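Local atomic coordinates of sesquisabinene B synthase 2 (Santalum album, PDB entry 6A2D), a protein that probably catalyses the metal-dependent cyclisation of farnesyl diphosphate to the sesquiterpene sesquisabinene B. Residues E407-N412 with N474-Q479. Numbering follows the deposited sequence.
Sequences EEYLDN and NLKSIQ. With 6R2 ([bis(chloranyl)-[oxidanyl-[(2~{E},6~{E})-3,7,11-trimethyldodeca-2,6,10-trienoxy]phosphoryl]methyl]phosphonic acid), chain C.
Leu475 meets Tyr409 mainly through its backbone: the carbonyl oxygen approaches the tyrosine ring obliquely, 3.1 Å from CE1. Its side chain adds a looser apolar touch, CB of Leu475 lying 4.4 Å from the same CE1. Next along the chain, at the N-cap position of helix 477-485, Lys476 sets its carbonyl carbon over one face of the Tyr409 ring, 3.8 Å above the plane and displaced toward the rim. The CB of Lys476 points away from helix 406-416, yet the bend at chi2 (-83°) carries CD back to within 3.9 Å of Tyr409 OH. Beyond it, NZ of Lys476 donates a hydrogen bond of 2.7 Å to OAH of 6R2, a farnesyl dichloromethylene-bisphosphonate that mimics farnesyl diphosphate and is also held by Arg457. The contact thus lies at the diphosphate end of the active site in the all-helical class I terpene cyclase fold, near the magnesium ligands Glu394 and Asn460. Ser477 opens the helix with its N 3.4 Å from Tyr409 CE2, while its OG sits 3.6 Å from Leu410 CD2. The Tyr409 side chain, its CG turned opposite the backbone N (chi1 169°), spans the gap to the start of helix 477-485, where its OH and Ser477 OG both hydrogen-bond OD2 of Asp461. A phenylalanine in place of this tyrosine would probably keep the ring against the start of the helix but leave Asp461 OD2 with one hydroxyl partner fewer, its carboxylate less firmly fixed.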
loop_
_atom_site.group_PDB
_atom_site.type_symbol
_atom_site.label_atom_id
_atom_site.label_comp_id
_atom_site.label_asym_id
_atom_site.label_seq_id
_atom_site.Cartn_x
_atom_site.Cartn_y
_atom_site.Cartn_z
ATOM N N GLU A 407 18.439 4.024 37.644
ATOM C CA GLU A 407 16.955 3.996 37.756
ATOM C C GLU A 407 16.329 5.236 37.079
ATOM O O GLU A 407 15.364 5.037 36.364
ATOM C CB GLU A 407 16.507 3.785 39.199
ATOM C CG GLU A 407 15.813 2.436 39.386
ATOM C CD GLU A 407 16.663 1.251 39.844
ATOM O OE1 GLU A 407 17.924 1.399 40.055
ATOM O OE2 GLU A 407 16.060 0.174 40.004
ATOM N N GLU A 408 16.937 6.409 37.139
ATOM C CA GLU A 408 16.422 7.575 36.385
ATOM C C GLU A 408 16.553 7.289 34.889
ATOM O O GLU A 408 15.570 7.491 34.172
ATOM C CB GLU A 408 17.312 8.767 36.691
ATOM C CG GLU A 408 16.947 10.057 35.990
ATOM C CD GLU A 408 17.742 11.250 36.499
ATOM O OE1 GLU A 408 18.696 11.036 37.271
ATOM O OE2 GLU A 408 17.392 12.386 36.149
ATOM N N TYR A 409 17.730 6.845 34.459
ATOM C CA TYR A 409 18.005 6.549 33.045
ATOM C C TYR A 409 16.994 5.511 32.536
ATOM O O TYR A 409 16.335 5.798 31.562
ATOM C CB TYR A 409 19.453 6.135 32.830
ATOM C CG TYR A 409 19.686 5.570 31.453
ATOM C CD1 TYR A 409 19.861 6.385 30.364
ATOM C CD2 TYR A 409 19.721 4.207 31.256
ATOM C CE1 TYR A 409 20.098 5.861 29.107
ATOM C CE2 TYR A 409 19.955 3.664 30.012
ATOM C CZ TYR A 409 20.091 4.488 28.925
ATOM O OH TYR A 409 20.294 3.927 27.696
ATOM N N LEU A 410 16.732 4.432 33.263
ATOM C CA LEU A 410 15.945 3.307 32.703
ATOM C C LEU A 410 14.461 3.658 32.630
ATOM O O LEU A 410 13.786 3.180 31.697
ATOM C CB LEU A 410 16.162 2.045 33.530
ATOM C CG LEU A 410 17.523 1.390 33.353
ATOM C CD1 LEU A 410 17.562 0.114 34.165
ATOM C CD2 LEU A 410 17.832 1.086 31.888
ATOM N N ASP A 411 13.925 4.427 33.581
ATOM C CA ASP A 411 12.491 4.809 33.512
ATOM C C ASP A 411 12.230 5.576 32.209
ATOM O O ASP A 411 11.172 5.369 31.658
ATOM C CB ASP A 411 12.024 5.553 34.761
ATOM C CG ASP A 411 11.702 4.572 35.889
ATOM O OD1 ASP A 411 11.200 3.422 35.588
ATOM O OD2 ASP A 411 11.961 4.938 37.046
ATOM N N ASN A 412 13.159 6.367 31.722
ATOM C CA ASN A 412 13.043 7.078 30.417
ATOM C C ASN A 412 13.482 6.193 29.234
ATOM O O ASN A 412 12.801 6.200 28.187
ATOM C CB ASN A 412 13.867 8.342 30.420
ATOM C CG ASN A 412 13.578 9.201 29.228
ATOM O OD1 ASN A 412 12.467 9.689 29.085
ATOM N ND2 ASN A 412 14.576 9.421 28.404
ATOM N N ASN A 474 27.520 9.065 28.698
ATOM C CA ASN A 474 26.985 8.994 30.082
ATOM C C ASN A 474 25.544 8.473 30.064
ATOM O O ASN A 474 25.048 8.155 31.155
ATOM C CB ASN A 474 27.063 10.351 30.790
ATOM C CG ASN A 474 28.482 10.739 31.162
ATOM O OD1 ASN A 474 29.259 9.901 31.626
ATOM N ND2 ASN A 474 28.827 12.004 30.961
ATOM N N LEU A 475 24.914 8.386 28.880
ATOM C CA LEU A 475 23.480 8.021 28.719
ATOM C C LEU A 475 23.350 6.594 28.156
ATOM O O LEU A 475 22.502 6.373 27.243
ATOM C CB LEU A 475 22.785 9.052 27.813
ATOM C CG LEU A 475 22.922 10.528 28.220
ATOM C CD1 LEU A 475 21.800 11.371 27.608
ATOM C CD2 LEU A 475 22.935 10.694 29.738
ATOM N N LYS A 476 24.095 5.628 28.705
ATOM C CA LYS A 476 23.740 4.198 28.543
ATOM C C LYS A 476 23.856 3.518 29.902
ATOM O O LYS A 476 24.532 4.066 30.753
ATOM C CB LYS A 476 24.601 3.553 27.455
ATOM C CG LYS A 476 24.492 4.202 26.080
ATOM C CD LYS A 476 23.309 3.749 25.247
ATOM C CE LYS A 476 23.353 4.304 23.835
ATOM N NZ LYS A 476 22.681 3.438 22.840
ATOM N N SER A 477 23.151 2.405 30.070
ATOM C CA SER A 477 23.008 1.627 31.315
ATOM C C SER A 477 24.368 1.494 32.039
ATOM O O SER A 477 24.417 1.713 33.241
ATOM C CB SER A 477 22.450 0.264 31.000
ATOM O OG SER A 477 21.116 0.334 30.519
ATOM N N ILE A 478 25.391 0.989 31.359
ATOM C CA ILE A 478 26.655 0.578 32.021
ATOM C C ILE A 478 27.297 1.849 32.602
ATOM O O ILE A 478 27.602 1.849 33.770
ATOM C CB ILE A 478 27.581 -0.197 31.057
ATOM C CG1 ILE A 478 27.000 -1.577 30.721
ATOM C CG2 ILE A 478 28.977 -0.316 31.642
ATOM C CD1 ILE A 478 27.742 -2.349 29.662
ATOM N N GLN A 479 27.402 2.916 31.821
ATOM C CA GLN A 479 28.068 4.172 32.248
ATOM C C GLN A 479 27.235 4.847 33.347
ATOM O O GLN A 479 27.842 5.409 34.286
ATOM C CB GLN A 479 28.305 5.094 31.054
ATOM C CG GLN A 479 29.152 6.319 31.396
ATOM C CD GLN A 479 30.567 6.006 31.836
ATOM O OE1 GLN A 479 30.968 6.308 32.958
ATOM N NE2 GLN A 479 31.344 5.402 30.955
HETATM O OAG 6R2 C . 18.965 5.078 22.484
HETATM P PAY 6R2 C . 19.632 5.094 21.067
HETATM O OAH 6R2 C . 21.272 5.101 21.247
HETATM O OAE 6R2 C . 19.171 6.183 20.093
HETATM C CAX 6R2 C . 19.252 3.526 20.256
HETATM CL CLJ 6R2 C . 17.515 3.568 20.001
HETATM CL CLK 6R2 C . 19.651 2.150 21.286
HETATM P PAZ 6R2 C . 20.108 3.347 18.616
HETATM O OAI 6R2 C . 21.522 2.670 18.971
HETATM O OAF 6R2 C . 20.158 4.689 17.911
HETATM O OAT 6R2 C . 19.189 2.322 17.738
HETATM C CAQ 6R2 C . 19.422 0.939 17.613
HETATM C CAN 6R2 C . 18.380 0.282 18.482
HETATM C CAW 6R2 C . 17.233 -0.538 17.902
HETATM C CAD 6R2 C . 17.219 -0.894 16.409
HETATM C CAS 6R2 C . 16.268 -1.248 18.870
HETATM C CAP 6R2 C . 14.865 -0.802 18.566
HETATM C CAM 6R2 C . 14.471 -1.668 17.368
HETATM C CAV 6R2 C . 13.352 -1.287 16.447
HETATM C CAC 6R2 C . 12.618 0.043 16.619
HETATM C CAR 6R2 C . 13.109 -2.157 15.269
HETATM C CAO 6R2 C . 11.707 -2.618 15.233
HETATM C CAL 6R2 C . 11.488 -3.731 16.189
HETATM C CAU 6R2 C . 10.238 -4.606 16.082
HETATM C CAB 6R2 C . 9.223 -4.539 14.966
HETATM C CAA 6R2 C . 10.025 -5.663 17.124
#